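Local coordinates for protein peptide chain release factor subunit 1 (Aeropyrum pernix, PDB 3AGK) that probably directs the termination of nascent peptide synthesis on the ribosome in response to the stop codons UAA, UAG and UGA, at residues L319-S324 and E330-A335; R280-A285 and Q341-P346; E16-L21 and D135-N140; G221-G226 and K264-K269. One frame throughout, in Å; residues are numbered along the deposited sequence.

The four contacts come from three successive domains of an elongated chain. Contact 3 closes first, bringing together a helix near the N-terminus and the loop that leads into the sheet of the second domain. Contact 4 follows within that second domain, where a helix covers the sheet. Contacts 1 and 2 share the third domain, and contact 1 falls entirely within the span of chain bracketed by contact 2. Their centres are about 11 Å apart, and they meet through neighbouring strands 316-322 and 341-345. Contacts 2 and 4, about 18 Å between centres, touch where Met268 meets Val283 and Asn284. The second and third domains are thus packed together here, whereas contact 3 touches none of the others.

Contact 1: residues L319-S324 and E330-A335; sequences LLIHES and EWVEKA
Leu319 sets its CG opposite the backbone N (chi1 -170°), which carries the CD2 branch out of the strand toward the helix, while Trp331 swings its CG to the side of its own backbone N, leading the indole away and presenting CB to the strand. Two methyl groups fill the gap between these elements. CD2 of Leu319 lies 3.8 Å from Ala335 CB and also rests against the main chain, 3.5 Å from Trp331 O. That carbonyl is already engaged in the helix, accepting a hydrogen bond from Ala335 N. Ile321, two residues on and pointing the same way, reaches with its extended arm, so that CD1 packs 3.6 Å from Trp331 CB and 4.3 Å from Val332 CG2. The branched residues suit the strand because they bridge an axis separation of 9.9 Å; an alanine suits the place of Ala335 because the backbones come nearest there. The indole has other partners: Lys334 NZ sits 4.0 Å above the ring plane, over its centre, with a long salt bridge to Glu330 OE2, and NE1 is hydrogen-bonded to Asp327. Strand and helix run nearly antiparallel, at 168°, as expected for the first strand and the helix of a beta-alpha-beta unit, which strand 341-345 completes. Strand 316-322 lies inside the sheet, between strands 362-366 and 341-345. Helix 304-312 joins helix 328-335 on the face of Leu319, where Val307 touches both Leu319 and Trp331, while Leu320 and His322 turn to the other face and meet helix 352-359.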
loop_
_atom_site.group_PDB
_atom_site.type_symbol
_atom_site.label_atom_id
_atom_site.label_comp_id
_atom_site.label_asym_id
_atom_site.label_seq_id
_atom_site.Cartn_x
_atom_site.Cartn_y
_atom_site.Cartn_z
ATOM N N LEU A 319 -9.935 16.758 13.363
ATOM C CA LEU A 319 -9.112 15.988 14.289
ATOM C C LEU A 319 -7.965 15.326 13.529
ATOM O O LEU A 319 -8.197 14.554 12.602
ATOM C CB LEU A 319 -9.965 14.905 14.948
ATOM C CG LEU A 319 -9.387 14.113 16.116
ATOM C CD1 LEU A 319 -8.884 15.058 17.184
ATOM C CD2 LEU A 319 -10.429 13.170 16.698
ATOM N N LEU A 320 -6.732 15.631 13.918
ATOM C CA LEU A 320 -5.556 15.021 13.300
ATOM C C LEU A 320 -5.062 13.914 14.204
ATOM O O LEU A 320 -4.725 14.169 15.367
ATOM C CB LEU A 320 -4.442 16.045 13.121
ATOM C CG LEU A 320 -4.664 17.163 12.112
ATOM C CD1 LEU A 320 -4.169 18.476 12.663
ATOM C CD2 LEU A 320 -3.937 16.818 10.845
ATOM N N ILE A 321 -5.029 12.689 13.680
ATOM C CA ILE A 321 -4.637 11.535 14.486
ATOM C C ILE A 321 -3.543 10.728 13.820
ATOM O O ILE A 321 -3.741 10.186 12.729
ATOM C CB ILE A 321 -5.822 10.588 14.743
ATOM C CG1 ILE A 321 -7.089 11.384 15.061
ATOM C CG2 ILE A 321 -5.484 9.595 15.867
ATOM C CD1 ILE A 321 -8.328 10.522 15.137
ATOM N N HIS A 322 -2.392 10.643 14.480
ATOM C CA HIS A 322 -1.284 9.819 13.994
ATOM C C HIS A 322 -1.676 8.334 13.978
ATOM O O HIS A 322 -2.204 7.806 14.953
ATOM C CB HIS A 322 -0.029 10.044 14.858
ATOM C CG HIS A 322 1.241 9.552 14.228
ATOM N ND1 HIS A 322 1.605 8.221 14.222
ATOM C CD2 HIS A 322 2.245 10.221 13.608
ATOM C CE1 HIS A 322 2.770 8.091 13.610
ATOM N NE2 HIS A 322 3.179 9.291 13.230
ATOM N N GLU A 323 -1.402 7.663 12.868
ATOM C CA GLU A 323 -1.846 6.286 12.677
ATOM C C GLU A 323 -1.252 5.266 13.666
ATOM O O GLU A 323 -1.779 4.165 13.821
ATOM C CB GLU A 323 -1.540 5.837 11.250
ATOM C CG GLU A 323 -0.066 5.607 11.002
ATOM C CD GLU A 323 0.201 5.068 9.610
ATOM O OE1 GLU A 323 1.327 5.257 9.098
ATOM O OE2 GLU A 323 -0.723 4.464 9.023
ATOM N N SER A 324 -0.159 5.611 14.332
ATOM C CA SER A 324 0.434 4.669 15.286
ATOM C C SER A 324 -0.251 4.670 16.663
ATOM O O SER A 324 0.119 3.897 17.547
ATOM C CB SER A 324 1.946 4.890 15.428
ATOM O OG SER A 324 2.235 6.055 16.184
ATOM N N GLU A 330 -11.011 4.895 18.494
ATOM C CA GLU A 330 -11.821 5.522 19.529
ATOM C C GLU A 330 -12.007 6.993 19.227
ATOM O O GLU A 330 -13.130 7.493 19.222
ATOM C CB GLU A 330 -11.192 5.332 20.901
ATOM C CG GLU A 330 -11.301 3.908 21.403
ATOM C CD GLU A 330 -10.671 3.730 22.759
ATOM O OE1 GLU A 330 -10.205 2.607 23.052
ATOM O OE2 GLU A 330 -10.634 4.716 23.530
ATOM N N TRP A 331 -10.906 7.687 18.963
ATOM C CA TRP A 331 -10.982 9.084 18.551
ATOM C C TRP A 331 -11.779 9.288 17.259
ATOM O O TRP A 331 -12.434 10.317 17.090
ATOM C CB TRP A 331 -9.588 9.683 18.441
ATOM C CG TRP A 331 -8.934 9.767 19.768
ATOM C CD1 TRP A 331 -7.980 8.936 20.267
ATOM C CD2 TRP A 331 -9.212 10.725 20.788
ATOM N NE1 TRP A 331 -7.633 9.323 21.539
ATOM C CE2 TRP A 331 -8.375 10.421 21.882
ATOM C CE3 TRP A 331 -10.081 11.819 20.882
ATOM C CZ2 TRP A 331 -8.384 11.168 23.055
ATOM C CZ3 TRP A 331 -10.090 12.561 22.041
ATOM C CH2 TRP A 331 -9.247 12.233 23.116
ATOM N N VAL A 332 -11.742 8.307 16.362
ATOM C CA VAL A 332 -12.549 8.366 15.144
ATOM C C VAL A 332 -14.040 8.356 15.472
ATOM O O VAL A 332 -14.801 9.193 14.987
ATOM C CB VAL A 332 -12.224 7.212 14.182
ATOM C CG1 VAL A 332 -13.265 7.132 13.086
ATOM C CG2 VAL A 332 -10.842 7.397 13.582
ATOM N N GLU A 333 -14.454 7.399 16.292
ATOM C CA GLU A 333 -15.834 7.337 16.736
ATOM C C GLU A 333 -16.224 8.668 17.365
ATOM O O GLU A 333 -17.216 9.287 16.973
ATOM C CB GLU A 333 -16.019 6.197 17.742
ATOM C CG GLU A 333 -17.376 6.173 18.453
ATOM C CD GLU A 333 -18.514 5.680 17.571
ATOM O OE1 GLU A 333 -18.286 5.461 16.361
ATOM O OE2 GLU A 333 -19.639 5.512 18.093
ATOM N N LYS A 334 -15.430 9.108 18.339
ATOM C CA LYS A 334 -15.687 10.364 19.031
ATOM C C LYS A 334 -15.800 11.528 18.041
ATOM O O LYS A 334 -16.569 12.457 18.259
ATOM C CB LYS A 334 -14.600 10.627 20.078
ATOM C CG LYS A 334 -14.383 9.452 21.055
ATOM C CD LYS A 334 -13.229 9.692 22.047
ATOM C CE LYS A 334 -12.806 8.411 22.775
ATOM N NZ LYS A 334 -11.569 8.603 23.588
ATOM N N ALA A 335 -15.042 11.470 16.947
ATOM C CA ALA A 335 -15.085 12.520 15.921
ATOM C C ALA A 335 -16.288 12.387 14.982
ATOM O O ALA A 335 -16.788 13.388 14.461
ATOM C CB ALA A 335 -13.787 12.552 15.129
#

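Contact 2: residues R280-A285 and Q341-P346; sequences RDAVNA and QVIVVP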
loop_
_atom_site.group_PDB
_atom_site.type_symbol
_atom_site.label_atom_id
_atom_site.label_comp_id
_atom_site.label_asym_id
_atom_site.label_seq_id
_atom_site.Cartn_x
_atom_site.Cartn_y
_atom_site.Cartn_z
ATOM N N ARG A 280 -3.435 15.526 -0.374
ATOM C CA ARG A 280 -3.423 16.973 -0.220
ATOM C C ARG A 280 -4.181 17.387 1.059
ATOM O O ARG A 280 -3.765 18.300 1.771
ATOM C CB ARG A 280 -4.034 17.672 -1.436
ATOM C CG ARG A 280 -3.138 17.770 -2.686
ATOM C CD ARG A 280 -3.699 18.841 -3.643
ATOM N NE ARG A 280 -3.977 18.317 -4.972
ATOM C CZ ARG A 280 -4.965 17.476 -5.251
ATOM N NH1 ARG A 280 -5.756 17.054 -4.282
ATOM N NH2 ARG A 280 -5.153 17.045 -6.489
ATOM N N ASP A 281 -5.282 16.706 1.357
ATOM C CA ASP A 281 -6.041 17.029 2.569
ATOM C C ASP A 281 -5.198 16.837 3.819
ATOM O O ASP A 281 -5.183 17.692 4.706
ATOM C CB ASP A 281 -7.314 16.194 2.649
ATOM C CG ASP A 281 -8.355 16.616 1.621
ATOM O OD1 ASP A 281 -8.249 17.740 1.055
ATOM O OD2 ASP A 281 -9.279 15.814 1.375
ATOM N N ALA A 282 -4.466 15.724 3.872
ATOM C CA ALA A 282 -3.636 15.432 5.030
ATOM C C ALA A 282 -2.535 16.483 5.162
ATOM O O ALA A 282 -2.309 17.014 6.243
ATOM C CB ALA A 282 -3.045 14.026 4.933
ATOM N N VAL A 283 -1.869 16.793 4.052
ATOM C CA VAL A 283 -0.820 17.803 4.049
ATOM C C VAL A 283 -1.371 19.189 4.403
ATOM O O VAL A 283 -0.819 19.893 5.254
ATOM C CB VAL A 283 -0.085 17.873 2.676
ATOM C CG1 VAL A 283 0.768 19.121 2.592
ATOM C CG2 VAL A 283 0.782 16.625 2.447
ATOM N N ASN A 284 -2.451 19.599 3.745
ATOM C CA ASN A 284 -3.036 20.898 4.070
ATOM C C ASN A 284 -3.460 21.006 5.535
ATOM O O ASN A 284 -3.302 22.060 6.152
ATOM C CB ASN A 284 -4.200 21.219 3.149
ATOM C CG ASN A 284 -3.752 21.454 1.738
ATOM O OD1 ASN A 284 -2.599 21.826 1.498
ATOM N ND2 ASN A 284 -4.647 21.227 0.792
ATOM N N ALA A 285 -3.970 19.914 6.097
ATOM C CA ALA A 285 -4.400 19.933 7.487
ATOM C C ALA A 285 -3.195 20.159 8.397
ATOM O O ALA A 285 -3.237 21.007 9.293
ATOM C CB ALA A 285 -5.134 18.648 7.851
ATOM N N GLN A 341 -14.107 16.476 11.194
ATOM C CA GLN A 341 -13.468 15.698 10.148
ATOM C C GLN A 341 -12.191 15.061 10.676
ATOM O O GLN A 341 -11.400 15.690 11.384
ATOM C CB GLN A 341 -13.176 16.541 8.919
ATOM C CG GLN A 341 -12.645 15.714 7.752
ATOM C CD GLN A 341 -13.472 14.454 7.488
ATOM O OE1 GLN A 341 -13.457 13.498 8.276
ATOM N NE2 GLN A 341 -14.194 14.449 6.368
ATOM N N VAL A 342 -12.009 13.794 10.344
ATOM C CA VAL A 342 -10.826 13.073 10.759
ATOM C C VAL A 342 -9.789 13.075 9.662
ATOM O O VAL A 342 -10.081 12.718 8.526
ATOM C CB VAL A 342 -11.151 11.619 11.067
ATOM C CG1 VAL A 342 -9.871 10.858 11.418
ATOM C CG2 VAL A 342 -12.185 11.542 12.191
ATOM N N ILE A 343 -8.580 13.498 10.013
ATOM C CA ILE A 343 -7.413 13.322 9.164
ATOM C C ILE A 343 -6.461 12.355 9.876
ATOM O O ILE A 343 -5.905 12.669 10.939
ATOM C CB ILE A 343 -6.671 14.661 8.929
ATOM C CG1 ILE A 343 -7.581 15.689 8.244
ATOM C CG2 ILE A 343 -5.370 14.434 8.140
ATOM C CD1 ILE A 343 -7.921 15.376 6.785
ATOM N N VAL A 344 -6.298 11.166 9.317
ATOM C CA VAL A 344 -5.305 10.252 9.857
ATOM C C VAL A 344 -3.929 10.594 9.292
ATOM O O VAL A 344 -3.740 10.631 8.083
ATOM C CB VAL A 344 -5.642 8.778 9.574
ATOM C CG1 VAL A 344 -4.618 7.880 10.244
ATOM C CG2 VAL A 344 -7.032 8.449 10.072
ATOM N N VAL A 345 -2.974 10.850 10.178
ATOM C CA VAL A 345 -1.632 11.225 9.765
ATOM C C VAL A 345 -0.745 9.992 9.595
ATOM O O VAL A 345 -0.417 9.315 10.572
ATOM C CB VAL A 345 -0.984 12.199 10.758
ATOM C CG1 VAL A 345 0.475 12.479 10.362
ATOM C CG2 VAL A 345 -1.811 13.489 10.848
ATOM N N PRO A 346 -0.351 9.694 8.344
ATOM C CA PRO A 346 0.444 8.482 8.137
ATOM C C PRO A 346 1.853 8.681 8.680
ATOM O O PRO A 346 2.338 9.813 8.752
ATOM C CB PRO A 346 0.460 8.335 6.612
ATOM C CG PRO A 346 0.345 9.745 6.106
ATOM C CD PRO A 346 -0.568 10.433 7.083
#
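Ile343 meets Ala282 and Ala285 with its two branches, which part at CB and straddle one turn of the helix. From CB, the CG2 methyl goes to Ala282, lying 3.7 Å from its CA and 4.0 Å from its CB. The other branch begins at CG1, which is 3.9 Å from Ala285 CB. With chi2 at -70° the chain then bends, and its CD1 tip comes alongside the helix backbone at Asp281, 4.1 Å from Asp281 O and 4.3 Å from Asp281 CB. The carbonyl it approaches is already bonded within the helix, to Ala285 N. Small residues suit the places of Ala282 and Ala285 because the helix comes close: its axis passes 8.6 Å from that of the strand, almost at a right angle (93°). An alanine in place of Ile343 would probably open a gap between helix and strand, leaving both helix alanines without the branches that cover them. Strand 341-345 is an outermost strand of its sheet within the chain, and helix 277-294 crosses it; Leu320, on the adjoining strand, also touches Ala285. Asp281 lends its CB to the edge of the contact, while its carboxylate turns to Gln277. No hydrogen bond joins the two segments, so the chemistry implies an association that rests on the shape of one branched side chain against small alanines.

Contact 3: residues E16-L21 and D135-N140; sequences ELARLL and DMVEDN
Val137 is the loop residue that touches the helix, and it meets Ala18 and Leu21, one turn apart. The closely packed part lies at Leu21, whose CD2 end reaches tip to tip with the valine, 3.8 Å from Val137 CG1 and 3.9 Å from Val137 CB. A chi1 of 77° puts CG1 between the backbone N and the carbonyl carbon, and sends CG2 over to Ala18. There the modelled carbons are too close to be trusted in detail, but the CA atoms of Ala18 and Val137 are 6.0 Å apart, a spacing that suits alanine on the helix. Leu17 turns its CB toward the loop too, and its side chain touches Phe111 and Pro114. The loose side is very different: Glu16 and Arg19 on the helix, and Asp139 and Asn140 on the loop, are exposed and do not meet across the contact. Asp135 forms a salt bridge with Lys216. The contact thus sets helix 14-24 against the loop running from helix 131-134 toward strand 142-149. With no hydrogen bond or charge pair between the segments, its chemistry implies a small apolar touch whose fit depends on a single valine.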
loop_
_atom_site.group_PDB
_atom_site.type_symbol
_atom_site.label_atom_id
_atom_site.label_comp_id
_atom_site.label_asym_id
_atom_site.label_seq_id
_atom_site.Cartn_x
_atom_site.Cartn_y
_atom_site.Cartn_z
ATOM N N GLU A 16 -13.690 -7.490 6.559
ATOM C CA GLU A 16 -13.056 -8.461 7.441
ATOM C C GLU A 16 -11.722 -8.973 6.877
ATOM O O GLU A 16 -10.783 -9.225 7.625
ATOM C CB GLU A 16 -14.010 -9.608 7.790
ATOM C CG GLU A 16 -15.023 -9.947 6.716
ATOM C CD GLU A 16 -16.300 -10.542 7.294
ATOM O OE1 GLU A 16 -17.237 -10.839 6.521
ATOM O OE2 GLU A 16 -16.372 -10.706 8.528
ATOM N N LEU A 17 -11.635 -9.107 5.560
ATOM C CA LEU A 17 -10.402 -9.580 4.937
ATOM C C LEU A 17 -9.217 -8.710 5.357
ATOM O O LEU A 17 -8.133 -9.223 5.655
ATOM C CB LEU A 17 -10.532 -9.580 3.410
ATOM C CG LEU A 17 -9.867 -10.706 2.604
ATOM C CD1 LEU A 17 -9.500 -10.203 1.220
ATOM C CD2 LEU A 17 -8.651 -11.384 3.296
ATOM N N ALA A 18 -9.433 -7.395 5.382
ATOM C CA ALA A 18 -8.377 -6.435 5.713
ATOM C C ALA A 18 -7.971 -6.508 7.177
ATOM O O ALA A 18 -6.782 -6.466 7.501
ATOM C CB ALA A 18 -8.807 -5.026 5.371
ATOM N N ARG A 19 -8.963 -6.583 8.061
ATOM C CA ARG A 19 -8.692 -6.794 9.474
ATOM C C ARG A 19 -7.758 -7.999 9.646
ATOM O O ARG A 19 -6.758 -7.933 10.363
ATOM C CB ARG A 19 -10.002 -7.042 10.221
ATOM C CG ARG A 19 -9.861 -7.113 11.735
ATOM C CD ARG A 19 -11.225 -7.176 12.398
ATOM N NE ARG A 19 -11.167 -6.787 13.802
ATOM C CZ ARG A 19 -11.867 -7.370 14.772
ATOM N NH1 ARG A 19 -12.678 -8.381 14.489
ATOM N NH2 ARG A 19 -11.745 -6.951 16.024
ATOM N N LEU A 20 -8.117 -9.099 8.989
ATOM C CA LEU A 20 -7.361 -10.343 9.034
ATOM C C LEU A 20 -5.968 -10.117 8.451
ATOM O O LEU A 20 -4.964 -10.572 9.004
ATOM C CB LEU A 20 -8.095 -11.402 8.216
ATOM C CG LEU A 20 -7.566 -12.831 8.181
ATOM C CD1 LEU A 20 -7.600 -13.482 9.560
ATOM C CD2 LEU A 20 -8.380 -13.636 7.195
ATOM N N LEU A 21 -5.926 -9.391 7.337
ATOM C CA LEU A 21 -4.675 -9.102 6.635
ATOM C C LEU A 21 -3.658 -8.418 7.538
ATOM O O LEU A 21 -2.475 -8.741 7.508
ATOM C CB LEU A 21 -4.951 -8.244 5.404
ATOM C CG LEU A 21 -4.712 -8.904 4.047
ATOM C CD1 LEU A 21 -4.893 -10.402 4.110
ATOM C CD2 LEU A 21 -5.623 -8.303 2.981
ATOM N N ASP A 135 -4.749 -7.251 -3.063
ATOM C CA ASP A 135 -5.147 -6.572 -4.291
ATOM C C ASP A 135 -6.645 -6.267 -4.389
ATOM O O ASP A 135 -7.054 -5.398 -5.166
ATOM C CB ASP A 135 -4.676 -7.367 -5.506
ATOM C CG ASP A 135 -3.199 -7.165 -5.795
ATOM O OD1 ASP A 135 -2.567 -8.097 -6.329
ATOM O OD2 ASP A 135 -2.674 -6.074 -5.484
ATOM N N MET A 136 -7.459 -6.973 -3.606
ATOM C CA MET A 136 -8.904 -6.742 -3.623
ATOM C C MET A 136 -9.375 -6.100 -2.325
ATOM O O MET A 136 -10.532 -5.701 -2.195
ATOM C CB MET A 136 -9.669 -8.039 -3.891
ATOM C CG MET A 136 -11.169 -7.859 -4.186
ATOM S SD MET A 136 -11.590 -7.264 -5.846
ATOM C CE MET A 136 -13.315 -7.750 -5.955
ATOM N N VAL A 137 -8.470 -6.007 -1.360
ATOM C CA VAL A 137 -8.731 -5.241 -0.151
ATOM C C VAL A 137 -8.314 -3.804 -0.443
ATOM O O VAL A 137 -8.518 -2.887 0.357
ATOM C CB VAL A 137 -7.895 -5.774 1.014
ATOM C CG1 VAL A 137 -6.460 -5.306 0.885
ATOM C CG2 VAL A 137 -8.468 -5.317 2.319
ATOM N N GLU A 138 -7.737 -3.632 -1.626
ATOM C CA GLU A 138 -7.021 -2.425 -1.986
ATOM C C GLU A 138 -7.839 -1.544 -2.916
ATOM O O GLU A 138 -8.214 -1.969 -4.009
ATOM C CB GLU A 138 -5.723 -2.829 -2.678
ATOM C CG GLU A 138 -4.771 -1.707 -2.997
ATOM C CD GLU A 138 -3.690 -2.144 -3.967
ATOM O OE1 GLU A 138 -3.016 -3.172 -3.724
ATOM O OE2 GLU A 138 -3.522 -1.454 -4.985
ATOM N N ASP A 139 -8.112 -0.320 -2.473
ATOM C CA ASP A 139 -8.713 0.703 -3.326
ATOM C C ASP A 139 -7.945 0.825 -4.640
ATOM O O ASP A 139 -6.722 0.979 -4.652
ATOM C CB ASP A 139 -8.709 2.069 -2.634
ATOM C CG ASP A 139 -8.883 1.968 -1.130
ATOM O OD1 ASP A 139 -9.808 2.614 -0.600
ATOM O OD2 ASP A 139 -8.095 1.250 -0.475
ATOM N N ASN A 140 -8.663 0.749 -5.751
ATOM C CA ASN A 140 -8.060 1.027 -7.034
ATOM C C ASN A 140 -7.914 2.531 -7.194
ATOM O O ASN A 140 -8.591 3.140 -8.018
ATOM C CB ASN A 140 -8.916 0.454 -8.162
ATOM C CG ASN A 140 -8.894 -1.067 -8.199
ATOM O OD1 ASN A 140 -9.715 -1.694 -8.873
ATOM N ND2 ASN A 140 -7.948 -1.665 -7.477
#

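Contact 4: residues G221-G226 and K264-K269; sequences GVIVAG and KEAVMK
Ala266 is the point at which helix 259-269 meets Ile223 and Ala225 of the strand. Two residues earlier, the side chain of Lys264 touches Tyr279, while the Lys264 carbonyl O accepts a helical hydrogen bond from Met268 N, 2.9 Å away. Glu265 makes no contact with the strand; its OE1 accepts a hydrogen bond from the backbone N of Ala256. Ala266 then turns its CB toward the strand. This CB is 3.7 Å from Ala225 CB, two small methyl groups in contact, and 4.4 Å from Ile223 CG2, a methyl placed opposite the isoleucine's backbone N by a chi1 of -67°. Alanine suits both sides here, since the CA atoms of Ala225 and Ala266 are only 6.2 Å apart. This is helix-on-sheet packing in an alpha/beta domain: strand 219-226 runs parallel to both its neighbours, 142-149 and 253-254, and the helix covers the face bearing Ile223 and Ala225, whereas Val222 and Val224 face the other way, toward Leu248. Just beyond, Gly226 has a phi of 152°, at which any CB would press on the carbonyl O of Ala225. Val267 comes next, beside the contact, its compact apolar side chain touching Ile145 and Tyr279. Met268 sends its flexible thioether away from the strand to Val283 and Asn284 on helix 277-294. At Lys269 the backbone N makes weak hydrogen bonds to the carbonyls of Glu265 and Ala266, and the long side chain carries NZ to the carbonyl of Asp254.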
loop_
_atom_site.group_PDB
_atom_site.type_symbol
_atom_site.label_atom_id
_atom_site.label_comp_id
_atom_site.label_asym_id
_atom_site.label_seq_id
_atom_site.Cartn_x
_atom_site.Cartn_y
_atom_site.Cartn_z
ATOM N N GLY A 221 -3.634 6.521 -12.672
ATOM C CA GLY A 221 -3.003 7.621 -13.372
ATOM C C GLY A 221 -1.520 7.727 -13.130
ATOM O O GLY A 221 -0.985 7.070 -12.234
ATOM N N VAL A 222 -0.862 8.571 -13.923
ATOM C CA VAL A 222 0.567 8.829 -13.751
ATOM C C VAL A 222 0.812 10.309 -13.876
ATOM O O VAL A 222 0.349 10.951 -14.817
ATOM C CB VAL A 222 1.420 8.083 -14.800
ATOM C CG1 VAL A 222 2.927 8.418 -14.634
ATOM C CG2 VAL A 222 1.165 6.574 -14.701
ATOM N N ILE A 223 1.508 10.868 -12.902
ATOM C CA ILE A 223 1.911 12.257 -12.991
ATOM C C ILE A 223 3.351 12.281 -13.472
ATOM O O ILE A 223 4.218 11.578 -12.921
ATOM C CB ILE A 223 1.830 12.946 -11.622
ATOM C CG1 ILE A 223 0.371 13.046 -11.159
ATOM C CG2 ILE A 223 2.464 14.335 -11.686
ATOM C CD1 ILE A 223 0.228 13.387 -9.679
ATOM N N VAL A 224 3.616 13.064 -14.506
ATOM C CA VAL A 224 5.009 13.306 -14.875
ATOM C C VAL A 224 5.351 14.743 -14.471
ATOM O O VAL A 224 4.643 15.675 -14.830
ATOM C CB VAL A 224 5.306 13.044 -16.391
ATOM C CG1 VAL A 224 6.775 13.383 -16.728
ATOM C CG2 VAL A 224 4.994 11.611 -16.748
ATOM N N ALA A 225 6.421 14.898 -13.696
ATOM C CA ALA A 225 6.850 16.203 -13.191
ATOM C C ALA A 225 8.349 16.381 -13.381
ATOM O O ALA A 225 9.046 15.457 -13.759
ATOM C CB ALA A 225 6.513 16.338 -11.720
ATOM N N GLY A 226 8.835 17.573 -13.079
ATOM C CA GLY A 226 10.257 17.828 -13.138
ATOM C C GLY A 226 10.517 19.289 -13.425
ATOM O O GLY A 226 9.597 20.043 -13.770
ATOM N N LYS A 264 6.308 14.792 -3.236
ATOM C CA LYS A 264 5.319 15.560 -2.484
ATOM C C LYS A 264 4.909 16.783 -3.281
ATOM O O LYS A 264 3.715 17.044 -3.457
ATOM C CB LYS A 264 5.865 15.986 -1.116
ATOM C CG LYS A 264 4.886 16.850 -0.279
ATOM C CD LYS A 264 5.485 17.131 1.092
ATOM C CE LYS A 264 4.503 17.759 2.035
ATOM N NZ LYS A 264 5.041 17.741 3.434
ATOM N N GLU A 265 5.899 17.530 -3.772
ATOM C CA GLU A 265 5.624 18.741 -4.537
ATOM C C GLU A 265 4.746 18.469 -5.768
ATOM O O GLU A 265 3.811 19.218 -6.051
ATOM C CB GLU A 265 6.907 19.468 -4.948
ATOM C CG GLU A 265 6.608 20.692 -5.829
ATOM C CD GLU A 265 7.788 21.644 -6.019
ATOM O OE1 GLU A 265 8.957 21.187 -6.017
ATOM O OE2 GLU A 265 7.524 22.861 -6.189
ATOM N N ALA A 266 5.029 17.385 -6.481
ATOM C CA ALA A 266 4.254 17.045 -7.670
ATOM C C ALA A 266 2.805 16.706 -7.317
ATOM O O ALA A 266 1.865 17.093 -8.019
ATOM C CB ALA A 266 4.888 15.898 -8.393
ATOM N N VAL A 267 2.635 15.958 -6.235
ATOM C CA VAL A 267 1.307 15.597 -5.774
ATOM C C VAL A 267 0.515 16.833 -5.307
ATOM O O VAL A 267 -0.653 17.005 -5.655
ATOM C CB VAL A 267 1.379 14.492 -4.680
ATOM C CG1 VAL A 267 0.003 14.222 -4.082
ATOM C CG2 VAL A 267 1.971 13.202 -5.283
ATOM N N MET A 268 1.150 17.703 -4.533
ATOM C CA MET A 268 0.466 18.911 -4.112
ATOM C C MET A 268 0.075 19.777 -5.307
ATOM O O MET A 268 -0.925 20.471 -5.258
ATOM C CB MET A 268 1.298 19.724 -3.114
ATOM C CG MET A 268 1.644 18.967 -1.833
ATOM S SD MET A 268 0.192 18.340 -0.931
ATOM C CE MET A 268 -0.688 19.862 -0.499
ATOM N N LYS A 269 0.862 19.751 -6.378
ATOM C CA LYS A 269 0.615 20.683 -7.477
ATOM C C LYS A 269 -0.267 20.097 -8.552
ATOM O O LYS A 269 -0.761 20.825 -9.408
ATOM C CB LYS A 269 1.923 21.183 -8.082
ATOM C CG LYS A 269 2.626 22.178 -7.206
ATOM C CD LYS A 269 3.953 22.605 -7.781
ATOM C CE LYS A 269 3.788 23.556 -8.949
ATOM N NZ LYS A 269 5.036 24.367 -9.121
#